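TgTwinScan_2721 - E2 domain (Toxoplasma gondii, PDB 2F4Z) probably acts as a ubiquitin-conjugating (E2) enzyme, carrying ubiquitin or a ubiquitin-like protein as a thioester for transfer to substrates. Local coordinates at residues 77-89 with 144-156. Sequence-based numbering, arbitrary orientation.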
# COMPACT_ATOMS: atom_id res chain seq x y z
N TRP A 77 -10.49 -4.58 16.67
CA TRP A 77 -9.13 -5.08 16.86
C TRP A 77 -8.38 -4.20 17.84
O TRP A 77 -8.73 -3.03 18.10
CB TRP A 77 -8.30 -5.04 15.55
CG TRP A 77 -8.64 -5.95 14.38
CD1 TRP A 77 -9.82 -6.62 14.14
CD2 TRP A 77 -7.81 -6.18 13.24
NE1 TRP A 77 -9.76 -7.28 12.93
CE2 TRP A 77 -8.53 -7.03 12.35
CE3 TRP A 77 -6.52 -5.77 12.88
CZ2 TRP A 77 -8.01 -7.46 11.11
CZ3 TRP A 77 -5.99 -6.21 11.65
CH2 TRP A 77 -6.73 -7.06 10.79
N ARG A 78 -7.28 -4.75 18.31
CA ARG A 78 -6.30 -4.04 19.10
C ARG A 78 -5.02 -4.06 18.27
O ARG A 78 -4.68 -5.12 17.71
CB ARG A 78 -6.10 -4.83 20.36
CG ARG A 78 -5.61 -4.08 21.48
CD ARG A 78 -5.43 -5.09 22.65
NE ARG A 78 -6.70 -5.57 23.19
CZ ARG A 78 -7.46 -4.85 24.02
NH1 ARG A 78 -7.07 -3.61 24.37
NH2 ARG A 78 -8.60 -5.36 24.50
N GLY A 79 -4.39 -2.89 18.08
CA GLY A 79 -3.13 -2.77 17.36
C GLY A 79 -2.01 -2.55 18.39
O GLY A 79 -2.27 -2.04 19.47
N PHE A 80 -0.80 -3.00 18.05
CA PHE A 80 0.38 -2.90 18.91
C PHE A 80 1.47 -2.37 18.06
O PHE A 80 1.66 -2.85 16.95
CB PHE A 80 0.82 -4.27 19.47
CG PHE A 80 -0.26 -4.90 20.28
CD1 PHE A 80 -1.06 -5.90 19.74
CD2 PHE A 80 -0.56 -4.39 21.53
CE1 PHE A 80 -2.09 -6.40 20.49
CE2 PHE A 80 -1.59 -4.88 22.25
CZ PHE A 80 -2.34 -5.90 21.74
N ILE A 81 2.20 -1.40 18.58
CA ILE A 81 3.24 -0.71 17.82
C ILE A 81 4.40 -0.49 18.76
O ILE A 81 4.20 -0.11 19.91
CB ILE A 81 2.67 0.66 17.27
CG1 ILE A 81 1.66 0.36 16.15
CG2 ILE A 81 3.74 1.58 16.71
CD1 ILE A 81 0.89 1.63 15.68
N ALA A 82 5.61 -0.75 18.29
CA ALA A 82 6.79 -0.53 19.06
C ALA A 82 7.26 0.91 18.81
O ALA A 82 7.30 1.36 17.67
CB ALA A 82 7.92 -1.57 18.62
N GLY A 83 7.65 1.62 19.87
CA GLY A 83 8.26 2.94 19.70
C GLY A 83 9.48 2.76 18.82
O GLY A 83 10.26 1.84 19.05
N PRO A 84 9.64 3.60 17.78
CA PRO A 84 10.80 3.52 16.89
C PRO A 84 12.10 3.82 17.65
O PRO A 84 12.08 4.53 18.69
CB PRO A 84 10.51 4.61 15.85
CG PRO A 84 9.05 4.82 15.92
CD PRO A 84 8.71 4.66 17.34
N LEU A 85 13.21 3.26 17.17
CA LEU A 85 14.52 3.41 17.84
C LEU A 85 14.99 4.83 17.57
O LEU A 85 14.70 5.36 16.50
CB LEU A 85 15.53 2.38 17.33
CG LEU A 85 15.31 0.86 17.45
CD1 LEU A 85 16.25 0.05 16.46
CD2 LEU A 85 15.46 0.32 18.88
N GLY A 86 15.64 5.46 18.56
CA GLY A 86 16.13 6.86 18.39
C GLY A 86 15.05 7.91 18.49
O GLY A 86 15.18 9.02 17.96
N THR A 87 13.97 7.59 19.19
CA THR A 87 12.91 8.58 19.44
C THR A 87 12.68 8.55 20.95
O THR A 87 13.12 7.62 21.60
CB THR A 87 11.58 8.17 18.72
OG1 THR A 87 11.15 6.92 19.25
CG2 THR A 87 11.83 7.95 17.22
N PRO A 88 11.99 9.55 21.52
CA PRO A 88 11.63 9.38 22.91
C PRO A 88 10.74 8.13 23.18
O PRO A 88 10.63 7.71 24.35
CB PRO A 88 10.87 10.65 23.25
CG PRO A 88 10.81 11.44 22.03
CD PRO A 88 11.55 10.84 20.97
N TYR A 89 10.20 7.52 22.12
CA TYR A 89 9.25 6.41 22.26
C TYR A 89 9.95 5.07 22.29
O TYR A 89 9.32 4.05 22.50
CB TYR A 89 8.18 6.47 21.14
CG TYR A 89 7.65 7.85 21.07
CD1 TYR A 89 6.88 8.37 22.11
CD2 TYR A 89 7.98 8.69 20.00
CE1 TYR A 89 6.43 9.67 22.06
CE2 TYR A 89 7.55 10.01 19.96
CZ TYR A 89 6.77 10.48 20.97
OH TYR A 89 6.28 11.78 20.92
N ILE A 144 -4.85 -2.39 7.00
CA ILE A 144 -4.64 -2.04 8.43
C ILE A 144 -3.14 -1.99 8.82
O ILE A 144 -2.70 -1.07 9.51
CB ILE A 144 -5.47 -3.00 9.32
CG1 ILE A 144 -6.97 -2.70 9.14
CG2 ILE A 144 -5.08 -2.90 10.79
CD1 ILE A 144 -7.85 -3.87 9.37
N ARG A 145 -2.36 -2.96 8.35
CA ARG A 145 -0.88 -2.90 8.54
C ARG A 145 -0.11 -1.67 8.07
O ARG A 145 0.75 -1.14 8.79
CB ARG A 145 -0.21 -4.12 7.91
CG ARG A 145 1.25 -4.23 8.40
CD ARG A 145 1.79 -5.67 8.15
NE ARG A 145 3.08 -5.79 8.83
CZ ARG A 145 4.26 -5.51 8.28
NH1 ARG A 145 4.34 -5.13 7.03
NH2 ARG A 145 5.36 -5.65 9.00
N THR A 146 -0.35 -1.26 6.84
CA THR A 146 0.17 0.01 6.31
C THR A 146 -0.31 1.19 7.17
O THR A 146 0.46 2.07 7.39
CB THR A 146 -0.14 0.22 4.79
OG1 THR A 146 -1.57 0.35 4.63
CG2 THR A 146 0.25 -0.99 3.97
N ALA A 147 -1.55 1.19 7.70
CA ALA A 147 -1.94 2.23 8.67
C ALA A 147 -1.11 2.22 9.95
O ALA A 147 -0.63 3.29 10.33
CB ALA A 147 -3.47 2.23 8.98
N LEU A 148 -0.93 1.05 10.58
CA LEU A 148 -0.05 0.87 11.75
C LEU A 148 1.39 1.28 11.48
O LEU A 148 2.02 1.97 12.29
CB LEU A 148 -0.10 -0.58 12.34
CG LEU A 148 -1.46 -1.13 12.83
CD1 LEU A 148 -1.35 -2.58 13.24
CD2 LEU A 148 -2.09 -0.33 13.96
N LEU A 149 1.94 0.87 10.35
CA LEU A 149 3.29 1.30 9.99
C LEU A 149 3.36 2.82 9.79
O LEU A 149 4.38 3.48 10.13
CB LEU A 149 3.77 0.61 8.68
CG LEU A 149 4.04 -0.91 8.74
CD1 LEU A 149 4.36 -1.46 7.34
CD2 LEU A 149 5.15 -1.23 9.75
N SER A 150 2.32 3.38 9.22
CA SER A 150 2.31 4.79 9.02
C SER A 150 2.19 5.55 10.37
O SER A 150 2.77 6.62 10.55
CB SER A 150 1.23 5.15 7.98
OG SER A 150 0.88 6.51 8.06
N ILE A 151 1.46 4.97 11.34
CA ILE A 151 1.38 5.55 12.68
C ILE A 151 2.76 5.44 13.36
O ILE A 151 3.25 6.33 14.05
CB ILE A 151 0.31 4.85 13.50
CG1 ILE A 151 -1.08 5.20 12.95
CG2 ILE A 151 0.45 5.21 15.01
CD1 ILE A 151 -2.27 4.57 13.74
N GLN A 152 3.42 4.32 13.15
CA GLN A 152 4.72 4.14 13.72
C GLN A 152 5.72 5.15 13.14
O GLN A 152 6.58 5.62 13.85
CB GLN A 152 5.18 2.71 13.51
CG GLN A 152 6.57 2.39 14.13
CD GLN A 152 6.93 0.96 13.84
OE1 GLN A 152 7.06 0.59 12.69
NE2 GLN A 152 7.01 0.13 14.86
N ALA A 153 5.57 5.50 11.85
CA ALA A 153 6.45 6.47 11.22
C ALA A 153 6.17 7.85 11.74
O ALA A 153 7.10 8.65 11.88
CB ALA A 153 6.29 6.46 9.73
N MET A 154 4.89 8.15 12.00
CA MET A 154 4.50 9.41 12.62
C MET A 154 5.18 9.62 14.03
O MET A 154 5.60 10.71 14.38
CB MET A 154 2.98 9.40 12.68
CG MET A 154 2.28 10.66 13.05
SD MET A 154 1.28 10.58 14.56
CE MET A 154 0.59 8.94 14.71
N LEU A 155 5.31 8.56 14.82
CA LEU A 155 6.08 8.60 16.07
C LEU A 155 7.56 8.97 15.84
O LEU A 155 8.20 9.54 16.72
CB LEU A 155 6.03 7.23 16.76
CG LEU A 155 4.97 6.92 17.83
CD1 LEU A 155 3.62 7.51 17.57
CD2 LEU A 155 4.89 5.40 18.10
N ALA A 156 8.10 8.61 14.68
CA ALA A 156 9.48 8.98 14.33
C ALA A 156 9.61 10.39 13.69
O ALA A 156 10.71 10.90 13.54
CB ALA A 156 10.10 7.93 13.46
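Ile81 of strand 77-82 packs against Leu148, Ile151 and Gln152 of helix 144-156. Its CD1 reaches the helix, 3.7 Å from Ile151 CG2 and close to the Leu148 side chain; a chi1 of -71° sets CG1 beside the backbone N and CG2 anti to it, and CG2 lies against Gln152 CB at 3.7 Å. Gly79, two residues earlier on the same strand face, brings its bare CA over Leu148 CD2 (4.3 Å). At the start of the strand Ile144 meets the Trp77 indole: its CD1 sits over one face in a CH-pi contact, 3.9 Å from the centroid of the six-membered ring, and CG2 touches CZ3. Helix 33-46 also packs on this tryptophan, through Glu40 and Ile44. The pairing belongs to the E2 (UBC) fold, in which a central helix lies across one face of a four-stranded antiparallel sheet; here strand and helix axes cross at -37°, 8.8 Å apart. Beyond the strand, Pro84 rests its CD on Leu155 CB (3.8 Å), and one face of the Tyr89 ring lies over Leu155 CG. One hydrogen bond crosses the contact: Gln152, its chain extended as far as CD, gives NE2-H to a lone pair of Ala82 O (3.1 Å, 162° at the hydrogen). Within the loop, Thr87 OG1 donates to Pro84 O across a type II turn and accepts from Tyr89 N in an ST turn, while Tyr89 OH is bonded to Trp118 O.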